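PDB 3FMC: putative succinylglutamate desuccinylase / aspartoacylase from Shewanella amazonensis, which probably acts as a zinc-dependent hydrolase with a zinc-exopeptidase-type catalytic domain, possibly cleaving ester bonds. Local coordinates for residues V52-L56 and L251-L255; L171-S177 and T240-Q246; C183-E187 and F215-W219; T199-P203 and Y283-L287. All coordinates share one frame; numbering follows the deposited sequence.

Interaction 1 of 4, residues V52-L56 and L251-L255; sequences VIYQL and LDDAL
Gln55 makes the polar link of this helix-helix contact: its NE2 donates to Leu251 O over 3.1 Å, with an N-H...O angle of 160°. The side chain bends at chi2 (-73°), which brings the amide to the first turn of helix 251-267. The acceptor lies close to the amide plane, but NE2 stands above the plane of the Leu251 carbonyl. Leu255 N reaches the same oxygen from the opposite face in the ordinary helical bond, so Leu251 O is held by two donors. A glutamine suits this place, since its aliphatic part also packs, with Gln55 CB 4.2 Å from Leu255 CD1.

The remaining contacts are apolar. Ala254 is small enough to let the backbones close in, its CB lying 3.7 Å from Val52 N and 3.8 Å from Val52 CG2. Leu251 reaches out with CD2, 4.0 Å from CD2 of the Tyr54 ring. The short helical axes pass 8.5 Å apart at 63°.

Leu332 of the second subunit packs on Tyr54 and Leu251, placing both helices at the subunit interface. Within the subunit, Val52 and Ile53 rest on Leu171 of strand 167-174, and Leu56 meets Ile38 of strand 36-40.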
loop_
_atom_site.group_PDB
_atom_site.type_symbol
_atom_site.label_atom_id
_atom_site.label_comp_id
_atom_site.label_asym_id
_atom_site.label_seq_id
_atom_site.Cartn_x
_atom_site.Cartn_y
_atom_site.Cartn_z
ATOM N N VAL C 52 -11.800 25.056 4.045
ATOM C CA VAL C 52 -11.357 26.426 4.422
ATOM C C VAL C 52 -11.388 27.374 3.204
ATOM O O VAL C 52 -11.864 28.532 3.281
ATOM C CB VAL C 52 -10.002 26.430 5.179
ATOM C CG1 VAL C 52 -9.536 27.871 5.434
ATOM C CG2 VAL C 52 -10.094 25.639 6.510
ATOM N N ILE C 53 -10.889 26.897 2.062
ATOM C CA ILE C 53 -10.906 27.676 0.831
ATOM C C ILE C 53 -12.358 27.957 0.422
ATOM O O ILE C 53 -12.724 29.103 0.056
ATOM C CB ILE C 53 -10.071 27.002 -0.291
ATOM C CG1 ILE C 53 -8.563 27.150 0.026
ATOM C CG2 ILE C 53 -10.385 27.571 -1.666
ATOM C CD1 ILE C 53 -7.597 26.532 -1.032
ATOM N N TYR C 54 -13.198 26.945 0.532
ATOM C CA TYR C 54 -14.607 27.095 0.213
ATOM C C TYR C 54 -15.224 28.245 1.050
ATOM O O TYR C 54 -15.832 29.163 0.520
ATOM C CB TYR C 54 -15.337 25.794 0.517
ATOM C CG TYR C 54 -16.835 25.900 0.387
ATOM C CD1 TYR C 54 -17.437 25.936 -0.879
ATOM C CD2 TYR C 54 -17.650 25.972 1.511
ATOM C CE1 TYR C 54 -18.784 26.051 -1.014
ATOM C CE2 TYR C 54 -19.006 26.089 1.376
ATOM C CZ TYR C 54 -19.570 26.135 0.109
ATOM O OH TYR C 54 -20.926 26.215 -0.028
ATOM N N GLN C 55 -15.097 28.151 2.364
ATOM C CA GLN C 55 -15.691 29.156 3.246
ATOM C C GLN C 55 -15.086 30.529 3.004
ATOM O O GLN C 55 -15.820 31.527 3.040
ATOM C CB GLN C 55 -15.557 28.770 4.716
ATOM C CG GLN C 55 -16.318 27.501 5.142
ATOM C CD GLN C 55 -17.792 27.679 5.217
ATOM O OE1 GLN C 55 -18.348 28.473 4.488
ATOM N NE2 GLN C 55 -18.442 26.898 6.032
ATOM N N LEU C 56 -13.787 30.598 2.750
ATOM C CA LEU C 56 -13.119 31.867 2.515
ATOM C C LEU C 56 -13.685 32.500 1.244
ATOM O O LEU C 56 -14.000 33.702 1.207
ATOM C CB LEU C 56 -11.601 31.698 2.434
ATOM C CG LEU C 56 -10.738 32.965 2.303
ATOM C CD1 LEU C 56 -10.998 33.943 3.513
ATOM C CD2 LEU C 56 -9.252 32.575 2.184
ATOM N N LEU C 251 -17.271 21.859 8.068
ATOM C CA LEU C 251 -17.560 23.186 7.486
ATOM C C LEU C 251 -17.658 24.298 8.530
ATOM O O LEU C 251 -17.103 25.384 8.338
ATOM C CB LEU C 251 -18.792 23.127 6.582
ATOM C CG LEU C 251 -18.542 22.397 5.257
ATOM C CD1 LEU C 251 -19.886 22.065 4.574
ATOM C CD2 LEU C 251 -17.680 23.254 4.409
ATOM N N ASP C 252 -18.252 24.014 9.676
ATOM C CA ASP C 252 -18.308 25.041 10.723
ATOM C C ASP C 252 -16.930 25.398 11.225
ATOM O O ASP C 252 -16.603 26.578 11.443
ATOM C CB ASP C 252 -19.121 24.561 11.928
ATOM C CG ASP C 252 -20.602 24.548 11.668
ATOM O OD1 ASP C 252 -21.054 25.182 10.699
ATOM O OD2 ASP C 252 -21.304 23.895 12.456
ATOM N N ASP C 253 -16.105 24.376 11.450
ATOM C CA ASP C 253 -14.748 24.651 11.919
ATOM C C ASP C 253 -13.945 25.422 10.850
ATOM O O ASP C 253 -13.185 26.342 11.159
ATOM C CB ASP C 253 -14.059 23.333 12.308
ATOM C CG ASP C 253 -12.889 23.544 13.242
ATOM O OD1 ASP C 253 -12.972 24.461 14.083
ATOM O OD2 ASP C 253 -11.922 22.751 13.167
ATOM N N ALA C 254 -14.127 25.056 9.580
ATOM C CA ALA C 254 -13.468 25.741 8.454
ATOM C C ALA C 254 -13.871 27.237 8.360
ATOM O O ALA C 254 -13.080 28.088 7.938
ATOM C CB ALA C 254 -13.795 25.007 7.145
ATOM N N LEU C 255 -15.099 27.552 8.745
ATOM C CA LEU C 255 -15.553 28.953 8.787
ATOM C C LEU C 255 -14.707 29.757 9.783
ATOM O O LEU C 255 -14.271 30.877 9.487
ATOM C CB LEU C 255 -17.040 29.025 9.119
ATOM C CG LEU C 255 -17.671 30.428 9.007
ATOM C CD1 LEU C 255 -17.416 31.150 7.613
ATOM C CD2 LEU C 255 -19.145 30.264 9.379
#

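Interaction 2 of 4, residues L171-S177 and T240-Q246; sequences LHTGPKS and TLELGSQ
The strands through Leu171-His172 and Leu241-Glu242 run parallel, His172 bonding through its N to Leu241 O (2.7 Å) and accepting at its O from Leu243 N (2.8 Å), before the second strand turns a corner at Gly244. That turn uses a positive phi, which glycine adopts easily, and Gly244 O accepts from Gly174 N. Ser245 then contributes its hydroxyl: OG takes the Ser177 N-H over 2.9 Å with a nearly straight angle of 168°, a short polar side chain serving where a backbone partner might. Thr173 OG1 donates to O of the following residue, Gly174, at a lone pair in the carbonyl plane (2.9 Å).

His172 and Glu242 lie side by side on one face, ring and carboxylate planes 26° apart, with Glu242 OE2 3.5 Å from His172 CB. Thr240 CG2 touches the ring obliquely at His172 CD2 (3.5 Å). Asp170 accepts from His172 NE2 and fixes the ring's rotation. ND1, weakly bonded to Glu46 and to a water that Glu242 OE1 also binds, lies with His43 and Glu46 in what may be a vacant metal site, consistent with the zinc cofactor. On the other face Leu171 CD2 packs on Leu241 CB.

Strand 36-40 flanks Leu171, strand 176-184 flanks Thr240-Glu242, and helix 48-60 meets Thr173 through Gln48.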
loop_
_atom_site.group_PDB
_atom_site.type_symbol
_atom_site.label_atom_id
_atom_site.label_comp_id
_atom_site.label_asym_id
_atom_site.label_seq_id
_atom_site.Cartn_x
_atom_site.Cartn_y
_atom_site.Cartn_z
ATOM N N LEU C 171 -2.246 25.721 3.160
ATOM C CA LEU C 171 -3.170 25.112 4.094
ATOM C C LEU C 171 -2.966 23.596 4.189
ATOM O O LEU C 171 -3.177 22.835 3.201
ATOM C CB LEU C 171 -4.613 25.415 3.731
ATOM C CG LEU C 171 -4.954 26.888 3.461
ATOM C CD1 LEU C 171 -6.438 26.981 3.171
ATOM C CD2 LEU C 171 -4.560 27.785 4.624
ATOM N N HIS C 172 -2.631 23.185 5.412
ATOM C CA HIS C 172 -2.385 21.800 5.770
ATOM C C HIS C 172 -3.254 21.381 6.965
ATOM O O HIS C 172 -4.034 22.158 7.504
ATOM C CB HIS C 172 -0.894 21.626 6.115
ATOM C CG HIS C 172 0.043 21.700 4.928
ATOM N ND1 HIS C 172 0.669 20.585 4.389
ATOM C CD2 HIS C 172 0.460 22.756 4.188
ATOM C CE1 HIS C 172 1.429 20.957 3.371
ATOM N NE2 HIS C 172 1.319 22.268 3.224
ATOM N N THR C 173 -3.106 20.124 7.338
ATOM C CA THR C 173 -3.621 19.590 8.594
ATOM C C THR C 173 -2.543 18.665 9.161
ATOM O O THR C 173 -1.639 18.228 8.446
ATOM C CB THR C 173 -4.937 18.787 8.490
ATOM O OG1 THR C 173 -4.702 17.440 8.045
ATOM C CG2 THR C 173 -6.007 19.463 7.596
ATOM N N GLY C 174 -2.669 18.380 10.455
ATOM C CA GLY C 174 -1.878 17.357 11.109
ATOM C C GLY C 174 -2.664 16.055 11.037
ATOM O O GLY C 174 -3.656 15.965 10.321
ATOM N N PRO C 175 -2.171 14.998 11.694
ATOM C CA PRO C 175 -2.856 13.696 11.711
ATOM C C PRO C 175 -4.022 13.780 12.700
ATOM O O PRO C 175 -5.128 14.028 12.261
ATOM C CB PRO C 175 -1.746 12.714 12.102
ATOM C CG PRO C 175 -0.763 13.548 12.901
ATOM C CD PRO C 175 -0.804 14.931 12.288
ATOM N N LYS C 176 -3.811 13.486 13.981
ATOM C CA LYS C 176 -4.803 13.833 15.048
ATOM C C LYS C 176 -4.116 15.051 15.631
ATOM O O LYS C 176 -3.052 14.941 16.254
ATOM C CB LYS C 176 -4.983 12.753 16.074
ATOM C CG LYS C 176 -5.487 11.445 15.492
ATOM C CD LYS C 176 -6.910 11.513 14.937
ATOM C CE LYS C 176 -7.383 10.103 14.590
ATOM N NZ LYS C 176 -7.413 9.233 15.827
ATOM N N SER C 177 -4.676 16.235 15.379
ATOM C CA SER C 177 -3.939 17.456 15.672
ATOM C C SER C 177 -4.798 18.651 16.082
ATOM O O SER C 177 -5.937 18.770 15.682
ATOM C CB SER C 177 -3.165 17.840 14.411
ATOM O OG SER C 177 -2.377 19.000 14.497
ATOM N N THR C 240 2.281 28.656 6.955
ATOM C CA THR C 240 1.657 27.350 6.766
ATOM C C THR C 240 0.709 27.132 7.917
ATOM O O THR C 240 1.116 27.133 9.057
ATOM C CB THR C 240 2.738 26.238 6.671
ATOM O OG1 THR C 240 3.662 26.572 5.623
ATOM C CG2 THR C 240 2.134 24.870 6.435
ATOM N N LEU C 241 -0.556 26.965 7.594
ATOM C CA LEU C 241 -1.588 26.759 8.568
ATOM C C LEU C 241 -1.929 25.276 8.629
ATOM O O LEU C 241 -2.252 24.690 7.619
ATOM C CB LEU C 241 -2.823 27.597 8.193
ATOM C CG LEU C 241 -2.754 29.165 8.292
ATOM C CD1 LEU C 241 -1.772 29.857 7.425
ATOM C CD2 LEU C 241 -4.225 29.713 8.118
ATOM N N GLU C 242 -1.814 24.682 9.829
ATOM C CA GLU C 242 -2.075 23.255 10.080
ATOM C C GLU C 242 -3.387 23.241 10.833
ATOM O O GLU C 242 -3.434 23.380 12.072
ATOM C CB GLU C 242 -0.941 22.644 10.921
ATOM C CG GLU C 242 0.484 22.798 10.379
ATOM C CD GLU C 242 0.860 21.754 9.307
ATOM O OE1 GLU C 242 0.347 20.629 9.362
ATOM O OE2 GLU C 242 1.685 22.091 8.443
ATOM N N LEU C 243 -4.463 23.098 10.080
ATOM C CA LEU C 243 -5.832 23.258 10.583
ATOM C C LEU C 243 -6.555 22.033 11.113
ATOM O O LEU C 243 -7.578 21.612 10.597
ATOM C CB LEU C 243 -6.641 23.972 9.489
ATOM C CG LEU C 243 -6.054 25.380 9.147
ATOM C CD1 LEU C 243 -6.807 26.054 8.041
ATOM C CD2 LEU C 243 -6.016 26.321 10.413
ATOM N N GLY C 244 -6.057 21.494 12.207
ATOM C CA GLY C 244 -6.723 20.359 12.842
ATOM C C GLY C 244 -6.294 19.037 12.254
ATOM O O GLY C 244 -5.164 18.890 11.778
ATOM N N SER C 245 -7.229 18.097 12.280
ATOM C CA SER C 245 -6.940 16.728 11.950
ATOM C C SER C 245 -7.191 16.447 10.470
ATOM O O SER C 245 -7.978 17.118 9.801
ATOM C CB SER C 245 -7.751 15.834 12.882
ATOM O OG SER C 245 -7.320 15.984 14.221
ATOM N N GLN C 246 -6.544 15.393 9.966
ATOM C CA GLN C 246 -6.686 14.976 8.572
ATOM C C GLN C 246 -7.927 14.127 8.420
ATOM O O GLN C 246 -8.642 13.839 9.399
ATOM C CB GLN C 246 -5.460 14.113 8.180
ATOM C CG GLN C 246 -5.415 12.766 8.869
ATOM C CD GLN C 246 -4.071 12.065 8.646
ATOM O OE1 GLN C 246 -3.241 12.558 7.901
ATOM N NE2 GLN C 246 -3.825 11.000 9.384
HETATM O O HOH W 1 1.518 18.710 7.039
#

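Interaction 3 of 4, residues C183-E187 and F215-W219; sequences CPEYE and FVPWW
Trp219 N donates to Phe215 O over 2.9 Å, a helical bond that sets these two aromatic side chains one turn apart, both facing Pro184 and Tyr186. The contact joins a helix to the end of a strand in the mixed alpha/beta fold of the zinc-exopeptidase type: helix 210-227 packs against the place where strand 176-184 leaves the sheet through a 3-10 turn. That turn is closed by a bond from Glu187 N to Pro184 O.

Its centre is a T-shaped pair. Tyr186 presents its edge to the face of the Trp219 indole, the planes 71° apart and the tyrosine and six-membered ring centroids separated by 4.7 Å. Tyr186 CD2 stands over the middle of the indole, 3.4 Å from Trp219 CD2. The tyrosine gets there because its CG lies between the backbone N and the carbonyl carbon (chi1 71°), which carries the ring across to the helix. Both residue types suit the place: the broad indole offers a face to the tyrosine edge, while the hydroxyl reaches Val236 O as a hydrogen-bond partner. Tyr186 OH also rests on Phe215 CB at 3.4 Å, a carbon contact that meets the tyrosine ring at its edge.

Pro184, a compact apolar ring, touches both Phe215 and Trp219. Its CB lies above one face of Phe215, offset toward the rim, and 3.9 Å from Trp219 CZ3; its CG is 3.9 Å from Phe215 CD2. Pro217 and the end of Trp218 pack on helix 123-142. At the outer end of the indole, Trp219 CH2 touches the backbone N of Glu185 at 3.7 Å and Glu185 CB at 4.0 Å.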
loop_
_atom_site.group_PDB
_atom_site.type_symbol
_atom_site.label_atom_id
_atom_site.label_comp_id
_atom_site.label_asym_id
_atom_site.label_seq_id
_atom_site.Cartn_x
_atom_site.Cartn_y
_atom_site.Cartn_z
ATOM N N CYS C 183 5.315 30.027 11.135
ATOM C CA CYS C 183 5.501 31.452 10.890
ATOM C C CYS C 183 6.991 31.738 10.929
ATOM O O CYS C 183 7.658 31.361 11.901
ATOM C CB CYS C 183 4.792 32.246 11.973
ATOM S SG CYS C 183 4.810 34.049 11.656
ATOM N N PRO C 184 7.532 32.396 9.893
ATOM C CA PRO C 184 8.950 32.744 9.872
ATOM C C PRO C 184 9.246 33.784 10.932
ATOM O O PRO C 184 8.397 34.634 11.219
ATOM C CB PRO C 184 9.171 33.366 8.506
ATOM C CG PRO C 184 7.858 33.224 7.772
ATOM C CD PRO C 184 6.809 32.816 8.680
ATOM N N GLU C 185 10.441 33.699 11.497
ATOM C CA GLU C 185 10.844 34.616 12.566
ATOM C C GLU C 185 10.717 36.076 12.173
ATOM O O GLU C 185 10.406 36.888 13.022
ATOM C CB GLU C 185 12.273 34.308 13.022
ATOM C CG GLU C 185 12.430 32.989 13.716
ATOM C CD GLU C 185 13.851 32.737 14.131
ATOM O OE1 GLU C 185 14.528 33.715 14.540
ATOM O OE2 GLU C 185 14.303 31.582 14.040
ATOM N N TYR C 186 10.926 36.417 10.895
ATOM C CA TYR C 186 10.841 37.814 10.441
ATOM C C TYR C 186 9.394 38.411 10.464
ATOM O O TYR C 186 9.238 39.636 10.338
ATOM C CB TYR C 186 11.469 38.014 9.048
ATOM C CG TYR C 186 10.667 37.410 7.921
ATOM C CD1 TYR C 186 9.616 38.110 7.335
ATOM C CD2 TYR C 186 10.947 36.122 7.445
ATOM C CE1 TYR C 186 8.850 37.546 6.331
ATOM C CE2 TYR C 186 10.216 35.570 6.399
ATOM C CZ TYR C 186 9.160 36.278 5.854
ATOM O OH TYR C 186 8.400 35.753 4.829
ATOM N N GLU C 187 8.348 37.592 10.594
ATOM C CA GLU C 187 7.011 38.114 10.705
ATOM C C GLU C 187 6.241 37.475 11.833
ATOM O O GLU C 187 5.115 37.021 11.658
ATOM C CB GLU C 187 6.215 38.018 9.390
ATOM C CG GLU C 187 4.992 38.957 9.390
ATOM C CD GLU C 187 4.107 38.792 8.154
ATOM O OE1 GLU C 187 4.599 38.189 7.192
ATOM O OE2 GLU C 187 2.932 39.252 8.152
ATOM N N PHE C 215 9.743 31.894 0.881
ATOM C CA PHE C 215 10.373 33.004 1.612
ATOM C C PHE C 215 11.884 32.992 1.641
ATOM O O PHE C 215 12.501 34.064 1.782
ATOM C CB PHE C 215 9.798 33.171 3.045
ATOM C CG PHE C 215 10.152 32.042 4.006
ATOM C CD1 PHE C 215 11.450 31.817 4.411
ATOM C CD2 PHE C 215 9.145 31.306 4.609
ATOM C CE1 PHE C 215 11.742 30.813 5.324
ATOM C CE2 PHE C 215 9.428 30.312 5.537
ATOM C CZ PHE C 215 10.733 30.054 5.878
ATOM N N VAL C 216 12.521 31.830 1.524
ATOM C CA VAL C 216 13.979 31.848 1.645
ATOM C C VAL C 216 14.656 32.798 0.649
ATOM O O VAL C 216 15.602 33.521 1.046
ATOM C CB VAL C 216 14.622 30.413 1.638
ATOM C CG1 VAL C 216 16.124 30.475 1.475
ATOM C CG2 VAL C 216 14.274 29.669 2.919
ATOM N N PRO C 217 14.242 32.801 -0.639
ATOM C CA PRO C 217 15.025 33.708 -1.503
ATOM C C PRO C 217 14.932 35.169 -1.066
ATOM O O PRO C 217 15.930 35.915 -1.093
ATOM C CB PRO C 217 14.379 33.542 -2.901
ATOM C CG PRO C 217 13.617 32.249 -2.842
ATOM C CD PRO C 217 13.210 32.065 -1.404
ATOM N N TRP C 218 13.733 35.561 -0.678
ATOM C CA TRP C 218 13.478 36.961 -0.239
ATOM C C TRP C 218 14.124 37.350 1.078
ATOM O O TRP C 218 14.537 38.531 1.244
ATOM C CB TRP C 218 12.009 37.241 -0.191
ATOM C CG TRP C 218 11.327 37.090 -1.506
ATOM C CD1 TRP C 218 10.624 36.018 -1.933
ATOM C CD2 TRP C 218 11.232 38.078 -2.553
ATOM N NE1 TRP C 218 10.125 36.252 -3.199
ATOM C CE2 TRP C 218 10.474 37.507 -3.599
ATOM C CE3 TRP C 218 11.731 39.379 -2.712
ATOM C CZ2 TRP C 218 10.177 38.200 -4.788
ATOM C CZ3 TRP C 218 11.459 40.059 -3.914
ATOM C CH2 TRP C 218 10.677 39.472 -4.922
ATOM N N TRP C 219 14.175 36.392 2.018
ATOM C CA TRP C 219 14.753 36.631 3.341
ATOM C C TRP C 219 16.254 36.756 3.155
ATOM O O TRP C 219 16.895 37.646 3.721
ATOM C CB TRP C 219 14.468 35.457 4.265
ATOM C CG TRP C 219 14.600 35.721 5.745
ATOM C CD1 TRP C 219 15.255 36.767 6.360
ATOM C CD2 TRP C 219 14.091 34.896 6.795
ATOM N NE1 TRP C 219 15.175 36.642 7.715
ATOM C CE2 TRP C 219 14.467 35.502 8.020
ATOM C CE3 TRP C 219 13.353 33.699 6.827
ATOM C CZ2 TRP C 219 14.111 34.959 9.257
ATOM C CZ3 TRP C 219 13.017 33.164 8.054
ATOM C CH2 TRP C 219 13.406 33.795 9.253
#

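Interaction 4 of 4, residues T199-P203 and Y283-L287; sequences TLLIP and YGCFL
Leu201 and Phe286 both place CG beside the backbone N and anti to the carbonyl carbon (chi1 -61° and -71°), and this brings Leu201 CD1 over one face of the phenyl ring, toward its rim and 4.1 Å from Phe286 CE1. On the opposite face of the sheet Cys285 turns SG between its N and carbonyl carbon (chi1 89°), where it meets Leu200 CD2 at 3.7 Å. The small thiol is at home in such apolar surroundings, and leucines give both faces their apolar cover.

The strands themselves are parallel. Thr199 N bonds to Tyr283 O (2.8 Å), Cys285 N to Thr199 O, Leu201 N to Cys285 O (2.9 Å) and Leu287 N to Leu201 O. Gly284, without a side chain, brings its CA to 3.0 Å from Thr199 O, a CA-H...O contact. At the start a water joins Thr199 OG1 (2.6 Å) to Tyr283 O, to which it donates. At the far end Leu287 CD2 closes against Pro203 CD at 4.0 Å.

Strand 198-202 lies between strands 176-184 and 283-286, with strand 366-367 antiparallel beyond the latter. Met362 of strand 357-363 packs on Leu200 and Cys285, while Ile202 meets Phe215 of helix 210-227.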
loop_
_atom_site.group_PDB
_atom_site.type_symbol
_atom_site.label_atom_id
_atom_site.label_comp_id
_atom_site.label_asym_id
_atom_site.label_seq_id
_atom_site.Cartn_x
_atom_site.Cartn_y
_atom_site.Cartn_z
ATOM N N THR C 199 1.956 28.550 17.638
ATOM C CA THR C 199 2.756 28.914 16.482
ATOM C C THR C 199 4.225 28.463 16.632
ATOM O O THR C 199 4.842 28.651 17.670
ATOM C CB THR C 199 2.722 30.450 16.230
ATOM O OG1 THR C 199 1.323 30.939 16.065
ATOM C CG2 THR C 199 3.605 30.816 15.040
ATOM N N LEU C 200 4.755 27.873 15.566
ATOM C CA LEU C 200 6.164 27.502 15.451
ATOM C C LEU C 200 6.848 28.602 14.658
ATOM O O LEU C 200 6.459 28.888 13.513
ATOM C CB LEU C 200 6.329 26.162 14.711
ATOM C CG LEU C 200 5.832 24.951 15.500
ATOM C CD1 LEU C 200 5.518 23.740 14.696
ATOM C CD2 LEU C 200 6.856 24.642 16.606
ATOM N N LEU C 201 7.813 29.270 15.285
ATOM C CA LEU C 201 8.631 30.305 14.641
ATOM C C LEU C 201 9.823 29.638 13.982
ATOM O O LEU C 201 10.642 28.960 14.639
ATOM C CB LEU C 201 9.049 31.371 15.667
ATOM C CG LEU C 201 7.923 32.156 16.356
ATOM C CD1 LEU C 201 8.448 33.009 17.506
ATOM C CD2 LEU C 201 7.164 33.013 15.344
ATOM N N ILE C 202 9.938 29.826 12.661
ATOM C CA ILE C 202 10.900 29.078 11.857
ATOM C C ILE C 202 11.969 29.972 11.243
ATOM O O ILE C 202 11.706 31.133 10.888
ATOM C CB ILE C 202 10.163 28.147 10.804
ATOM C CG1 ILE C 202 9.559 28.934 9.632
ATOM C CG2 ILE C 202 9.072 27.261 11.478
ATOM C CD1 ILE C 202 9.013 27.978 8.539
ATOM N N PRO C 203 13.194 29.444 11.117
ATOM C CA PRO C 203 14.327 30.224 10.654
ATOM C C PRO C 203 14.483 30.281 9.145
ATOM O O PRO C 203 13.719 29.651 8.403
ATOM C CB PRO C 203 15.510 29.468 11.233
ATOM C CG PRO C 203 15.075 28.040 11.207
ATOM C CD PRO C 203 13.589 28.066 11.465
ATOM N N TYR C 283 0.249 31.311 21.727
ATOM C CA TYR C 283 1.544 30.871 22.196
ATOM C C TYR C 283 2.450 30.484 21.054
ATOM O O TYR C 283 1.978 30.197 19.957
ATOM C CB TYR C 283 1.388 29.662 23.116
ATOM C CG TYR C 283 0.550 29.979 24.327
ATOM C CD1 TYR C 283 1.114 30.553 25.468
ATOM C CD2 TYR C 283 -0.785 29.732 24.314
ATOM C CE1 TYR C 283 0.320 30.858 26.569
ATOM C CE2 TYR C 283 -1.566 30.024 25.396
ATOM C CZ TYR C 283 -1.008 30.573 26.512
ATOM O OH TYR C 283 -1.874 30.889 27.538
ATOM N N GLY C 284 3.753 30.475 21.321
ATOM C CA GLY C 284 4.737 30.086 20.316
ATOM C C GLY C 284 5.923 29.369 20.905
ATOM O O GLY C 284 6.032 29.214 22.128
ATOM N N CYS C 285 6.738 28.818 20.014
ATOM C CA CYS C 285 8.026 28.261 20.385
ATOM C C CYS C 285 8.881 28.291 19.135
ATOM O O CYS C 285 8.346 28.346 18.014
ATOM C CB CYS C 285 7.930 26.895 21.047
ATOM S SG CYS C 285 7.964 25.467 20.001
ATOM N N PHE C 286 10.194 28.352 19.304
ATOM C CA PHE C 286 11.086 28.301 18.186
ATOM C C PHE C 286 11.122 26.838 17.715
ATOM O O PHE C 286 11.058 25.914 18.529
ATOM C CB PHE C 286 12.471 28.815 18.545
ATOM C CG PHE C 286 12.479 30.287 18.757
ATOM C CD1 PHE C 286 12.559 31.130 17.684
ATOM C CD2 PHE C 286 12.296 30.828 20.015
ATOM C CE1 PHE C 286 12.524 32.494 17.853
ATOM C CE2 PHE C 286 12.270 32.195 20.180
ATOM C CZ PHE C 286 12.385 33.021 19.086
ATOM N N LEU C 287 11.279 26.659 16.413
ATOM C CA LEU C 287 11.181 25.346 15.778
ATOM C C LEU C 287 12.081 24.293 16.400
ATOM O O LEU C 287 11.676 23.122 16.504
ATOM C CB LEU C 287 11.478 25.464 14.300
ATOM C CG LEU C 287 11.369 24.186 13.465
ATOM C CD1 LEU C 287 9.923 23.654 13.427
ATOM C CD2 LEU C 287 11.958 24.472 12.062
HETATM O O HOH W 2 -0.158 31.287 18.186
#

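Interactions 2, 3 and 4 are tied together by strand 176-184, which continues from interaction 2, ends in interaction 3 and pairs with strand 198-202 of interaction 4. Interactions 3 and 4 touch directly, through probable backbone hydrogen bonds of Cys183 with Leu200 and Ile202 and through Trp219 against Pro203; their centres lie 13 Å apart. Interaction 1 meets interaction 2 directly, for instance Val52 against Leu243, but stands 27 Å from interaction 3 between centres. Along the chain, interaction 3 nests within interaction 2, itself nested within interaction 1, whereas interaction 4 crosses all three. The contacts join distant sequence into one fold, in which interaction 2 holds a possible metal site.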